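Probable intron-encoded endonuclease 1 (Wickerhamomyces canadensis, PDB 6X1J) cuts DNA at a specific recognition sequence as a LAGLIDADG homing endonuclease, taking part in the homing of an intron of the mitochondrial 21S rRNA gene. Local coordinates at residues A[125-130]-A[172-177]; A[166-171]-A[198-203]. All blocks are in the same frame, centred on the assembly; numbering follows the deposited sequence. Where two conformers were deposited one is given.

Contact 1. Residues A[125-130]-A[172-177]; sequences KIIKPD and KEEVEI. With nucleotides of chain B.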
ATOM      1  N   LYS A 125       2.938  -6.552  10.950  1.00 38.47           N
ATOM      2  CA  LYS A 125       2.311  -7.045   9.700  1.00 36.19           C
ATOM      3  C   LYS A 125       2.773  -8.484   9.520  1.00 32.51           C
ATOM      4  O   LYS A 125       3.995  -8.662   9.567  1.00 29.45           O
ATOM      5  CB  LYS A 125       2.772  -6.282   8.456  1.00 33.38           C
ATOM      6  CG  LYS A 125       1.953  -5.072   8.093  1.00 37.21           C
ATOM      7  CD  LYS A 125       2.635  -4.125   7.147  1.00 37.02           C
ATOM      8  CE  LYS A 125       1.931  -2.801   7.061  1.00 34.76           C
ATOM      9  NZ  LYS A 125       2.651  -1.900   6.142  1.00 36.31           N
ATOM     10  N   ILE A 126       1.846  -9.408   9.235  1.00 28.71           N
ATOM     11  CA  ILE A 126       2.155 -10.841   8.999  1.00 30.70           C
ATOM     12  C   ILE A 126       1.455 -11.272   7.716  1.00 30.03           C
ATOM     13  O   ILE A 126       0.538 -10.560   7.244  1.00 30.86           O
ATOM     14  CB  ILE A 126       1.818 -11.731  10.224  1.00 33.78           C
ATOM     15  CG1 ILE A 126       0.351 -11.631  10.674  1.00 38.72           C
ATOM     16  CG2 ILE A 126       2.765 -11.396  11.368  1.00 32.35           C
ATOM     17  CD1 ILE A 126      -0.623 -12.537   9.940  1.00 40.99           C
ATOM     18  N   ILE A 127       1.967 -12.339   7.119  1.00 29.09           N
ATOM     19  CA  ILE A 127       1.433 -12.920   5.859  1.00 31.62           C
ATOM     20  C   ILE A 127       0.643 -14.182   6.208  1.00 33.31           C
ATOM     21  O   ILE A 127       1.239 -15.178   6.624  1.00 30.65           O
ATOM     22  CB  ILE A 127       2.557 -13.228   4.870  1.00 31.57           C
ATOM     23  CG1 ILE A 127       3.340 -11.957   4.501  1.00 36.33           C
ATOM     24  CG2 ILE A 127       1.944 -13.926   3.662  1.00 33.38           C
ATOM     25  CD1 ILE A 127       2.486 -10.844   3.867  1.00 29.46           C
ATOM     26  N   LYS A 128      -0.663 -14.089   6.072  1.00 35.41           N
ATOM     27  CA  LYS A 128      -1.640 -15.171   6.313  1.00 31.98           C
ATOM     28  C   LYS A 128      -1.496 -16.192   5.208  1.00 32.25           C
ATOM     29  O   LYS A 128      -1.264 -15.820   4.063  1.00 28.58           O
ATOM     30  CB  LYS A 128      -3.054 -14.582   6.367  1.00 35.10           C
ATOM     31  CG  LYS A 128      -3.403 -13.957   7.705  1.00 34.31           C
ATOM     32  CD  LYS A 128      -3.980 -14.985   8.665  1.00 37.34           C
ATOM     33  CE  LYS A 128      -3.879 -14.588  10.116  1.00 36.79           C
ATOM     34  NZ  LYS A 128      -4.835 -13.503  10.396  1.00 36.90           N
ATOM     35  N   PRO A 129      -1.586 -17.507   5.534  1.00 33.20           N
ATOM     36  CA  PRO A 129      -1.360 -18.545   4.547  1.00 32.29           C
ATOM     37  C   PRO A 129      -2.307 -18.424   3.354  1.00 33.44           C
ATOM     38  O   PRO A 129      -1.885 -18.887   2.309  1.00 31.35           O
ATOM     39  CB  PRO A 129      -1.589 -19.870   5.283  1.00 34.61           C
ATOM     40  CG  PRO A 129      -1.462 -19.524   6.766  1.00 36.70           C
ATOM     41  CD  PRO A 129      -1.821 -18.056   6.887  1.00 34.86           C
ATOM     42  N   ASP A 130      -3.485 -17.781   3.466  1.00 30.75           N
ATOM     43  CA  ASP A 130      -4.416 -17.782   2.301  1.00 30.17           C
ATOM     44  C   ASP A 130      -4.499 -16.386   1.666  1.00 28.62           C
ATOM     45  O   ASP A 130      -5.448 -16.133   0.839  1.00 24.97           O
ATOM     46  CB  ASP A 130      -5.792 -18.327   2.671  1.00 30.89           C
ATOM     47  CG  ASP A 130      -6.632 -17.415   3.539  1.00 29.18           C
ATOM     48  OD1 ASP A 130      -6.060 -16.807   4.494  1.00 28.84           O
ATOM     49  OD2 ASP A 130      -7.853 -17.349   3.273  1.00 32.66           O
ATOM     50  N   LYS A 172      11.368 -14.616   6.306  1.00 39.81           N
ATOM     51  CA  LYS A 172      11.801 -15.420   5.135  1.00 39.89           C
ATOM     52  C   LYS A 172      10.648 -16.354   4.728  1.00 34.62           C
ATOM     53  O   LYS A 172      10.304 -16.418   3.502  1.00 30.03           O
ATOM     54  CB  LYS A 172      13.110 -16.135   5.488  1.00 43.05           C
ATOM     55  CG  LYS A 172      13.788 -16.898   4.366  1.00 47.55           C
ATOM     56  CD  LYS A 172      14.815 -17.924   4.862  1.00 53.42           C
ATOM     57  CE  LYS A 172      15.607 -18.574   3.743  1.00 58.56           C
ATOM     58  NZ  LYS A 172      16.299 -19.804   4.192  1.00 61.63           N
ATOM     59  N   GLU A 173      10.061 -17.031   5.720  0.50 37.84           N
ATOM     60  CA  GLU A 173       9.074 -18.124   5.530  0.50 37.84           C
ATOM     61  C   GLU A 173       7.774 -17.525   4.978  0.50 37.28           C
ATOM     62  O   GLU A 173       7.127 -18.183   4.135  0.50 35.86           O
ATOM     63  CB  GLU A 173       8.931 -18.884   6.850  0.50 39.49           C
ATOM     64  CG  GLU A 173      10.200 -19.641   7.245  0.50 41.53           C
ATOM     65  CD  GLU A 173      11.400 -18.811   7.685  0.50 41.16           C
ATOM     66  OE1 GLU A 173      11.229 -17.596   7.981  0.50 43.08           O
ATOM     67  OE2 GLU A 173      12.508 -19.374   7.726  0.50 35.37           O
ATOM     68  N   GLU A 174       7.464 -16.295   5.400  1.00 39.56           N
ATOM     69  CA  GLU A 174       6.352 -15.442   4.871  1.00 35.86           C
ATOM     70  C   GLU A 174       6.591 -15.102   3.387  1.00 32.49           C
ATOM     71  O   GLU A 174       5.705 -15.374   2.534  1.00 35.00           O
ATOM     72  CB  GLU A 174       6.237 -14.197   5.750  1.00 35.45           C
ATOM     73  CG  GLU A 174       5.589 -14.451   7.098  1.00 35.38           C
ATOM     74  CD  GLU A 174       5.348 -13.209   7.929  1.00 36.70           C
ATOM     75  OE1 GLU A 174       6.265 -12.358   7.991  1.00 38.05           O
ATOM     76  OE2 GLU A 174       4.233 -13.062   8.435  1.00 34.26           O
ATOM     77  N   VAL A 175       7.780 -14.620   3.029  1.00 31.40           N
ATOM     78  CA  VAL A 175       8.088 -14.311   1.602  1.00 29.55           C
ATOM     79  C   VAL A 175       8.023 -15.600   0.778  1.00 29.86           C
ATOM     80  O   VAL A 175       7.425 -15.562  -0.351  1.00 26.47           O
ATOM     81  CB  VAL A 175       9.422 -13.540   1.445  1.00 30.32           C
ATOM     82  CG1 VAL A 175       9.719 -13.217   0.004  1.00 27.35           C
ATOM     83  CG2 VAL A 175       9.399 -12.247   2.251  1.00 33.29           C
ATOM     84  N   GLU A 176       8.538 -16.728   1.315  1.00 33.24           N
ATOM     85  CA  GLU A 176       8.483 -18.029   0.580  1.00 34.30           C
ATOM     86  C   GLU A 176       7.022 -18.400   0.307  1.00 28.78           C
ATOM     87  O   GLU A 176       6.742 -18.859  -0.807  1.00 35.20           O
ATOM     88  CB  GLU A 176       9.179 -19.178   1.321  1.00 37.13           C
ATOM     89  CG  GLU A 176      10.684 -19.119   1.315  1.00 43.07           C
ATOM     90  CD  GLU A 176      11.343 -19.857   2.477  1.00 48.38           C
ATOM     91  OE1 GLU A 176      10.626 -20.488   3.251  1.00 54.75           O
ATOM     92  OE2 GLU A 176      12.580 -19.788   2.608  1.00 57.42           O
ATOM     93  N   ILE A 177       6.106 -18.159   1.246  1.00 32.37           N
ATOM     94  CA  ILE A 177       4.643 -18.353   0.981  1.00 33.98           C
ATOM     95  C   ILE A 177       4.195 -17.460  -0.183  1.00 31.57           C
ATOM     96  O   ILE A 177       3.565 -18.007  -1.151  1.00 28.94           O
ATOM     97  CB  ILE A 177       3.778 -18.151   2.238  1.00 36.83           C
ATOM     98  CG1 ILE A 177       3.963 -19.310   3.226  1.00 40.75           C
ATOM     99  CG2 ILE A 177       2.315 -18.018   1.849  1.00 39.66           C
ATOM    100  CD1 ILE A 177       3.835 -18.915   4.668  1.00 43.68           C
TER
ATOM    101  P    DA B  16       4.178  -0.903   9.790  1.00 43.08           P
ATOM    102  OP1  DA B  16       4.500  -2.344   9.857  1.00 47.91           O
ATOM    103  OP2  DA B  16       2.771  -0.509   9.664  1.00 53.63           O
ATOM    104  O5'  DA B  16       4.889  -0.188  11.028  1.00 42.52           O
ATOM    105  C5'  DA B  16       4.048   0.465  11.996  1.00 41.15           C
ATOM    106  C4'  DA B  16       4.839   1.106  13.113  1.00 40.70           C
ATOM    107  O4'  DA B  16       5.342   2.387  12.675  1.00 37.83           O
ATOM    108  C3'  DA B  16       3.951   1.386  14.320  1.00 38.46           C
ATOM    109  O3'  DA B  16       4.255   0.373  15.280  1.00 42.86           O
ATOM    110  C2'  DA B  16       4.336   2.783  14.769  1.00 43.22           C
ATOM    111  C1'  DA B  16       5.265   3.340  13.703  1.00 39.50           C
ATOM    112  N9   DA B  16       4.917   4.625  13.097  1.00 37.06           N
ATOM    113  C8   DA B  16       4.189   4.915  11.967  1.00 41.50           C
ATOM    114  N7   DA B  16       4.123   6.198  11.695  1.00 37.04           N
ATOM    115  C5   DA B  16       4.841   6.791  12.727  1.00 39.40           C
ATOM    116  C6   DA B  16       5.166   8.129  13.011  1.00 39.33           C
ATOM    117  N6   DA B  16       4.791   9.169  12.257  1.00 41.70           N
ATOM    118  N1   DA B  16       5.922   8.368  14.102  1.00 39.57           N
ATOM    119  C2   DA B  16       6.324   7.334  14.848  1.00 34.52           C
ATOM    120  N3   DA B  16       6.106   6.041  14.671  1.00 35.44           N
ATOM    121  C4   DA B  16       5.349   5.833  13.584  1.00 35.96           C
TER
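Glu-174 reaches Ile-127 because its CG stands anti to its own carbonyl carbon (chi1 -75°) and the chain runs extended from there, carrying the carboxylate away from helix 172-186 to the loop at 125-130. Its OE2 accepts a hydrogen bond from the backbone N of Ile-127 at 2.7 Å, nearly straight (163° at the hydrogen) and arriving from above the carboxylate plane, 53° out of it. The same oxygen lies 3.1 Å from Ile-126 CA, set snugly against the backbone just ahead of the amide that bonds to it. Ile-127 suits its place because its branched side chain can cover the aliphatic part of the glutamate: its CG1 packs on Glu-174 CB at 3.9 Å, while its CG2 faces Ile-177 CG2, one helical turn on, at 4.5 Å. Ile-177 CG2 also lies 4.3 Å from Pro-129 O. At the other end of the loop, Lys-125 packs its CE 3.6 Å from OP2 of DA16 of chain B, and its NZ is hydrogen-bonded to the carbonyl oxygens of Ile-44 and Val-48, which flank in sequence the potassium-binding Gly-46 and Asp-47. An alanine in place of Glu-174 would probably leave the Ile-127 N-H without its acceptor and open a gap beside Ile-127 CB, where Glu-174 CG had packed. Glu-174 OE1 accepts a hydrogen bond from the N of Lys-171, the N-cap residue, as the N3 glutamate does in a capping box; one carboxylate thus ties the helix start to the loop before helix 131-134, and this position at a helix N terminus probably favours its ionised form.

Contact 2. Residues A[166-171]-A[198-203]; sequences HTQGFK and KPIIYI. With nucleotides of chain C.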
ATOM      1  N   HIS A 166      10.098  -5.069  -2.465  1.00 26.20           N
ATOM      2  CA  HIS A 166      10.937  -4.902  -1.251  1.00 25.53           C
ATOM      3  C   HIS A 166      10.151  -5.345  -0.018  1.00 29.51           C
ATOM      4  O   HIS A 166       9.543  -4.490   0.668  1.00 30.20           O
ATOM      5  CB  HIS A 166      11.507  -3.485  -1.233  1.00 28.21           C
ATOM      6  CG  HIS A 166      12.521  -3.278  -2.315  1.00 28.12           C
ATOM      7  ND1 HIS A 166      13.809  -3.745  -2.197  1.00 32.67           N
ATOM      8  CD2 HIS A 166      12.435  -2.723  -3.541  1.00 29.49           C
ATOM      9  CE1 HIS A 166      14.492  -3.461  -3.289  1.00 34.27           C
ATOM     10  NE2 HIS A 166      13.665  -2.836  -4.136  1.00 31.93           N
ATOM     11  N   THR A 167      10.244  -6.646   0.292  1.00 31.26           N
ATOM     12  CA  THR A 167       9.536  -7.339   1.404  1.00 27.04           C
ATOM     13  C   THR A 167      10.431  -7.490   2.639  1.00 29.42           C
ATOM     14  O   THR A 167      10.160  -8.400   3.459  1.00 29.69           O
ATOM     15  CB  THR A 167       9.044  -8.706   0.927  1.00 27.95           C
ATOM     16  OG1 THR A 167      10.134  -9.429   0.328  1.00 26.94           O
ATOM     17  CG2 THR A 167       7.894  -8.564  -0.041  1.00 26.05           C
ATOM     18  N   GLN A 168      11.433  -6.626   2.812  1.00 29.54           N
ATOM     19  CA  GLN A 168      12.459  -6.791   3.872  1.00 32.47           C
ATOM     20  C   GLN A 168      11.788  -6.977   5.234  1.00 33.23           C
ATOM     21  O   GLN A 168      12.307  -7.786   6.017  1.00 39.48           O
ATOM     22  CB  GLN A 168      13.479  -5.643   3.905  1.00 32.52           C
ATOM     23  CG  GLN A 168      14.519  -5.722   2.786  1.00 33.14           C
ATOM     24  CD  GLN A 168      14.036  -5.072   1.520  1.00 31.39           C
ATOM     25  OE1 GLN A 168      12.831  -5.049   1.271  1.00 28.82           O
ATOM     26  NE2 GLN A 168      14.964  -4.483   0.764  1.00 26.23           N
ATOM     27  N   GLY A 169      10.690  -6.274   5.491  1.00 35.56           N
ATOM     28  CA  GLY A 169       9.998  -6.258   6.796  1.00 36.58           C
ATOM     29  C   GLY A 169       9.296  -7.581   7.119  1.00 35.44           C
ATOM     30  O   GLY A 169       8.826  -7.712   8.241  1.00 35.69           O
ATOM     31  N   PHE A 170       9.159  -8.522   6.186  1.00 32.40           N
ATOM     32  CA  PHE A 170       8.460  -9.810   6.466  1.00 32.88           C
ATOM     33  C   PHE A 170       9.486 -10.907   6.815  1.00 37.30           C
ATOM     34  O   PHE A 170      10.720 -10.731   6.598  1.00 37.76           O
ATOM     35  CB  PHE A 170       7.568 -10.222   5.287  1.00 32.37           C
ATOM     36  CG  PHE A 170       6.393  -9.300   5.056  1.00 30.86           C
ATOM     37  CD1 PHE A 170       5.323  -9.299   5.928  1.00 31.21           C
ATOM     38  CD2 PHE A 170       6.383  -8.401   4.004  1.00 30.85           C
ATOM     39  CE1 PHE A 170       4.265  -8.420   5.746  1.00 30.40           C
ATOM     40  CE2 PHE A 170       5.324  -7.530   3.816  1.00 31.63           C
ATOM     41  CZ  PHE A 170       4.260  -7.539   4.691  1.00 30.62           C
ATOM     42  N   LYS A 171       9.004 -12.039   7.320  1.00 37.53           N
ATOM     43  CA  LYS A 171       9.863 -13.215   7.631  1.00 38.02           C
ATOM     44  C   LYS A 171      10.219 -13.933   6.325  1.00 40.01           C
ATOM     45  O   LYS A 171       9.416 -13.898   5.348  1.00 34.14           O
ATOM     46  CB  LYS A 171       9.154 -14.184   8.578  1.00 46.24           C
ATOM     47  CG  LYS A 171       8.539 -13.611   9.852  1.00 50.77           C
ATOM     48  CD  LYS A 171       9.544 -13.174  10.878  1.00 58.89           C
ATOM     49  CE  LYS A 171       9.904 -11.708  10.747  1.00 71.38           C
ATOM     50  NZ  LYS A 171      11.077 -11.359  11.584  1.00 70.99           N
ATOM     51  N   LYS A 198      17.803  -9.514   4.590  1.00 35.46           N
ATOM     52  CA  LYS A 198      16.322  -9.622   4.682  1.00 33.64           C
ATOM     53  C   LYS A 198      15.742 -10.004   3.322  1.00 30.50           C
ATOM     54  O   LYS A 198      16.316  -9.753   2.268  1.00 32.51           O
ATOM     55  CB  LYS A 198      15.754  -8.342   5.274  1.00 37.21           C
ATOM     56  CG  LYS A 198      16.288  -8.020   6.662  1.00 41.82           C
ATOM     57  CD  LYS A 198      15.664  -6.775   7.270  1.00 48.11           C
ATOM     58  CE  LYS A 198      15.643  -6.785   8.785  1.00 51.58           C
ATOM     59  NZ  LYS A 198      16.976  -6.424   9.325  1.00 55.36           N
ATOM     60  N   PRO A 199      14.608 -10.721   3.305  1.00 28.68           N
ATOM     61  CA  PRO A 199      14.089 -11.282   2.061  1.00 30.94           C
ATOM     62  C   PRO A 199      13.420 -10.284   1.105  1.00 28.17           C
ATOM     63  O   PRO A 199      12.672  -9.465   1.604  1.00 28.64           O
ATOM     64  CB  PRO A 199      13.037 -12.302   2.530  1.00 29.07           C
ATOM     65  CG  PRO A 199      12.650 -11.851   3.921  1.00 29.91           C
ATOM     66  CD  PRO A 199      13.863 -11.150   4.493  1.00 29.24           C
ATOM     67  N   ILE A 200      13.598 -10.478  -0.216  1.00 26.94           N
ATOM     68  CA  ILE A 200      12.903  -9.693  -1.284  1.00 27.23           C
ATOM     69  C   ILE A 200      12.438 -10.649  -2.371  1.00 26.53           C
ATOM     70  O   ILE A 200      12.910 -11.800  -2.396  1.00 29.26           O
ATOM     71  CB  ILE A 200      13.820  -8.617  -1.880  1.00 29.27           C
ATOM     72  CG1 ILE A 200      15.047  -9.215  -2.573  1.00 31.92           C
ATOM     73  CG2 ILE A 200      14.216  -7.620  -0.810  1.00 31.55           C
ATOM     74  CD1 ILE A 200      15.928  -8.187  -3.242  1.00 31.40           C
ATOM     75  N   ILE A 201      11.559 -10.185  -3.237  1.00 24.72           N
ATOM     76  CA  ILE A 201      10.963 -10.973  -4.349  1.00 24.53           C
ATOM     77  C   ILE A 201      11.541 -10.432  -5.640  1.00 26.18           C
ATOM     78  O   ILE A 201      11.279  -9.257  -5.933  1.00 27.79           O
ATOM     79  CB  ILE A 201       9.427 -10.884  -4.316  1.00 25.29           C
ATOM     80  CG1 ILE A 201       8.881 -11.331  -2.955  1.00 27.44           C
ATOM     81  CG2 ILE A 201       8.802 -11.678  -5.460  1.00 25.78           C
ATOM     82  CD1 ILE A 201       7.353 -11.396  -2.873  1.00 27.83           C
ATOM     83  N   TYR A 202      12.331 -11.243  -6.347  1.00 28.39           N
ATOM     84  CA  TYR A 202      12.944 -10.933  -7.659  1.00 27.47           C
ATOM     85  C   TYR A 202      11.950 -11.430  -8.701  1.00 27.46           C
ATOM     86  O   TYR A 202      11.524 -12.621  -8.616  1.00 30.49           O
ATOM     87  CB  TYR A 202      14.325 -11.609  -7.733  1.00 29.67           C
ATOM     88  CG  TYR A 202      14.964 -11.729  -9.096  1.00 32.15           C
ATOM     89  CD1 TYR A 202      15.777 -10.722  -9.603  1.00 33.28           C
ATOM     90  CD2 TYR A 202      14.805 -12.873  -9.867  1.00 33.31           C
ATOM     91  CE1 TYR A 202      16.382 -10.837 -10.848  1.00 36.20           C
ATOM     92  CE2 TYR A 202      15.392 -13.000 -11.122  1.00 31.26           C
ATOM     93  CZ  TYR A 202      16.195 -11.981 -11.611  1.00 34.24           C
ATOM     94  OH  TYR A 202      16.769 -12.082 -12.847  1.00 27.54           O
ATOM     95  N   ILE A 203      11.548 -10.567  -9.627  1.00 27.02           N
ATOM     96  CA  ILE A 203      10.700 -10.939 -10.794  1.00 27.36           C
ATOM     97  C   ILE A 203      11.590 -10.929 -12.025  1.00 29.64           C
ATOM     98  O   ILE A 203      11.940  -9.853 -12.491  1.00 30.42           O
ATOM     99  CB  ILE A 203       9.527  -9.972 -10.973  1.00 28.13           C
ATOM    100  CG1 ILE A 203       8.699  -9.865  -9.687  1.00 29.09           C
ATOM    101  CG2 ILE A 203       8.687 -10.363 -12.204  1.00 26.21           C
ATOM    102  CD1 ILE A 203       7.693  -8.699  -9.677  1.00 29.20           C
TER
ATOM    103  P    DC C  17       9.976   0.444   0.232  1.00 39.65           P
ATOM    104  OP1  DC C  17       9.046   1.325   0.976  1.00 42.45           O
ATOM    105  OP2  DC C  17       9.699  -1.021   0.220  1.00 38.70           O
ATOM    106  O5'  DC C  17      10.085   1.028  -1.251  1.00 30.77           O
ATOM    107  C5'  DC C  17      10.897   0.495  -2.340  1.00 31.75           C
ATOM    108  C4'  DC C  17      11.904   1.538  -2.781  1.00 33.26           C
ATOM    109  O4'  DC C  17      13.073   1.549  -1.912  1.00 30.85           O
ATOM    110  C3'  DC C  17      12.432   1.482  -4.216  1.00 33.56           C
ATOM    111  O3'  DC C  17      12.309   2.813  -4.777  1.00 34.44           O
ATOM    112  C2'  DC C  17      13.860   1.000  -4.032  1.00 28.57           C
ATOM    113  C1'  DC C  17      14.262   1.552  -2.686  1.00 28.69           C
ATOM    114  N1   DC C  17      15.296   0.767  -1.954  1.00 27.85           N
ATOM    115  C2   DC C  17      16.355   1.423  -1.298  1.00 28.50           C
ATOM    116  O2   DC C  17      16.439   2.662  -1.364  1.00 30.67           O
ATOM    117  N3   DC C  17      17.261   0.690  -0.610  1.00 27.95           N
ATOM    118  C4   DC C  17      17.122  -0.633  -0.525  1.00 31.14           C
ATOM    119  N4   DC C  17      18.052  -1.319   0.144  1.00 29.64           N
ATOM    120  C5   DC C  17      16.047  -1.318  -1.159  1.00 32.44           C
ATOM    121  C6   DC C  17      15.153  -0.584  -1.836  1.00 29.40           C
ATOM    122  P    DT C  16      11.472  -2.568   5.479  1.00 36.54           P
ATOM    123  OP1  DT C  16      11.716  -1.253   6.040  1.00 41.77           O
ATOM    124  OP2  DT C  16      10.099  -3.111   5.572  1.00 45.80           O
ATOM    125  O5'  DT C  16      11.661  -2.721   3.913  1.00 47.93           O
ATOM    126  C5'  DT C  16      12.648  -2.013   3.169  1.00 41.25           C
ATOM    127  C4'  DT C  16      12.155  -0.645   2.753  1.00 36.02           C
ATOM    128  O4'  DT C  16      13.126   0.308   3.230  1.00 32.11           O
ATOM    129  C3'  DT C  16      12.158  -0.451   1.252  1.00 35.82           C
ATOM    130  O3'  DT C  16      11.383   0.668   0.870  1.00 33.00           O
ATOM    131  C2'  DT C  16      13.603  -0.106   0.975  1.00 39.73           C
ATOM    132  C1'  DT C  16      13.954   0.751   2.158  1.00 35.50           C
ATOM    133  N1   DT C  16      15.320   0.677   2.646  1.00 37.73           N
ATOM    134  C2   DT C  16      15.964   1.864   2.882  1.00 41.54           C
ATOM    135  O2   DT C  16      15.512   2.948   2.542  1.00 38.31           O
ATOM    136  N3   DT C  16      17.178   1.740   3.507  1.00 43.32           N
ATOM    137  C4   DT C  16      17.786   0.571   3.922  1.00 40.10           C
ATOM    138  O4   DT C  16      18.880   0.617   4.476  1.00 38.39           O
ATOM    139  C5   DT C  16      17.021  -0.633   3.699  1.00 39.17           C
ATOM    140  C7   DT C  16      17.586  -1.946   4.140  1.00 37.98           C
ATOM    141  C6   DT C  16      15.827  -0.518   3.108  1.00 37.30           C
ATOM    142  P    DA C  15      16.127  -2.201  10.577  1.00 42.77           P
ATOM    143  OP1  DA C  15      15.405  -2.475  11.818  1.00 43.24           O
ATOM    144  OP2  DA C  15      17.514  -2.659  10.377  1.00 45.97           O
ATOM    145  O5'  DA C  15      15.188  -2.791   9.437  1.00 43.54           O
ATOM    146  C5'  DA C  15      13.770  -2.518   9.501  1.00 37.67           C
ATOM    147  C4'  DA C  15      13.192  -2.273   8.126  1.00 37.25           C
ATOM    148  O4'  DA C  15      13.686  -1.017   7.612  1.00 35.85           O
ATOM    149  C3'  DA C  15      13.549  -3.314   7.072  1.00 38.53           C
ATOM    150  O3'  DA C  15      12.496  -3.648   6.134  1.00 43.49           O
ATOM    151  C2'  DA C  15      14.782  -2.718   6.406  1.00 39.81           C
ATOM    152  C1'  DA C  15      14.543  -1.225   6.483  1.00 40.04           C
ATOM    153  N9   DA C  15      15.714  -0.404   6.731  1.00 41.18           N
ATOM    154  C8   DA C  15      16.882  -0.683   7.404  1.00 40.00           C
ATOM    155  N7   DA C  15      17.637   0.368   7.603  1.00 40.83           N
ATOM    156  C5   DA C  15      16.886   1.418   7.088  1.00 44.23           C
ATOM    157  C6   DA C  15      17.103   2.807   7.047  1.00 46.09           C
ATOM    158  N6   DA C  15      18.203   3.394   7.509  1.00 51.75           N
ATOM    159  N1   DA C  15      16.142   3.579   6.491  1.00 43.85           N
ATOM    160  C2   DA C  15      15.033   2.987   6.022  1.00 42.16           C
ATOM    161  N3   DA C  15      14.714   1.692   6.003  1.00 41.88           N
ATOM    162  C4   DA C  15      15.693   0.956   6.562  1.00 41.41           C
TER
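Thr-167 OG1 donates a hydrogen bond to Pro-199 O at 2.8 Å, coming in above the carbonyl plane, 47° out of it. Its hydroxyl can do so because it sits between the backbone N and the carbonyl carbon (chi1 52°), which directs CG2 to Ile-201 CD1, 4.0 Å away. Beside it, Gln-168 lies alongside Ile-200, pointing the same way, with its CD 3.5 Å from Ile-200 CG2. The compact Pro-199 ring lies against the loop, CG 3.5 Å from Phe-170 O. Strand 198-203 belongs to the four-stranded antiparallel sheet of the second half of the LAGLIDADG fold, whose sheets form the saddle over DNA; segment 166-171 leads from its neighbour 163-165 into helix 172-186 through a type I turn, Thr-167 to Phe-170. Glycine suits position 169 because a CB there would collide with OP2 of DT16 of chain C, where the turn comes against the backbone of the DNA. The His-166 ring sets one face against DC17 of chain C, CE1 lying 3.3 Å from its C6. Gln-168 helps set the rotation of the imidazole: NE2 donates a rather long hydrogen bond, 3.3 Å, to His-166 ND1, nearly in the plane of both groups, and that same NE2 is also hydrogen-bonded to OD1 of Asn-195 on strand 191-195.

Overall arrangement
From the N terminus, the chain first passes 125-130, after the short strand 124-125, then runs through helices 131-134 and 138-148 and strands 149-151 and 163-165 to 166-171. Helix 172-186 starts at once, and its first residues return to 125-130, so contact 1 closes a loop of 41 intervening residues. Contact 2 closes a shorter one, of 26, when strand 198-203 comes back beside 166-171. The segments alternate along the chain, so the two loops cross. The two contacts also touch: Ile-127 CD1 meets Phe-170 CE1 at 3.5 Å, and Val-175 turns to Thr-167, Pro-199 and Ile-201. Helix 172-186 is thus joined to the 125-130 loop by one contact and rests against the partners of the other.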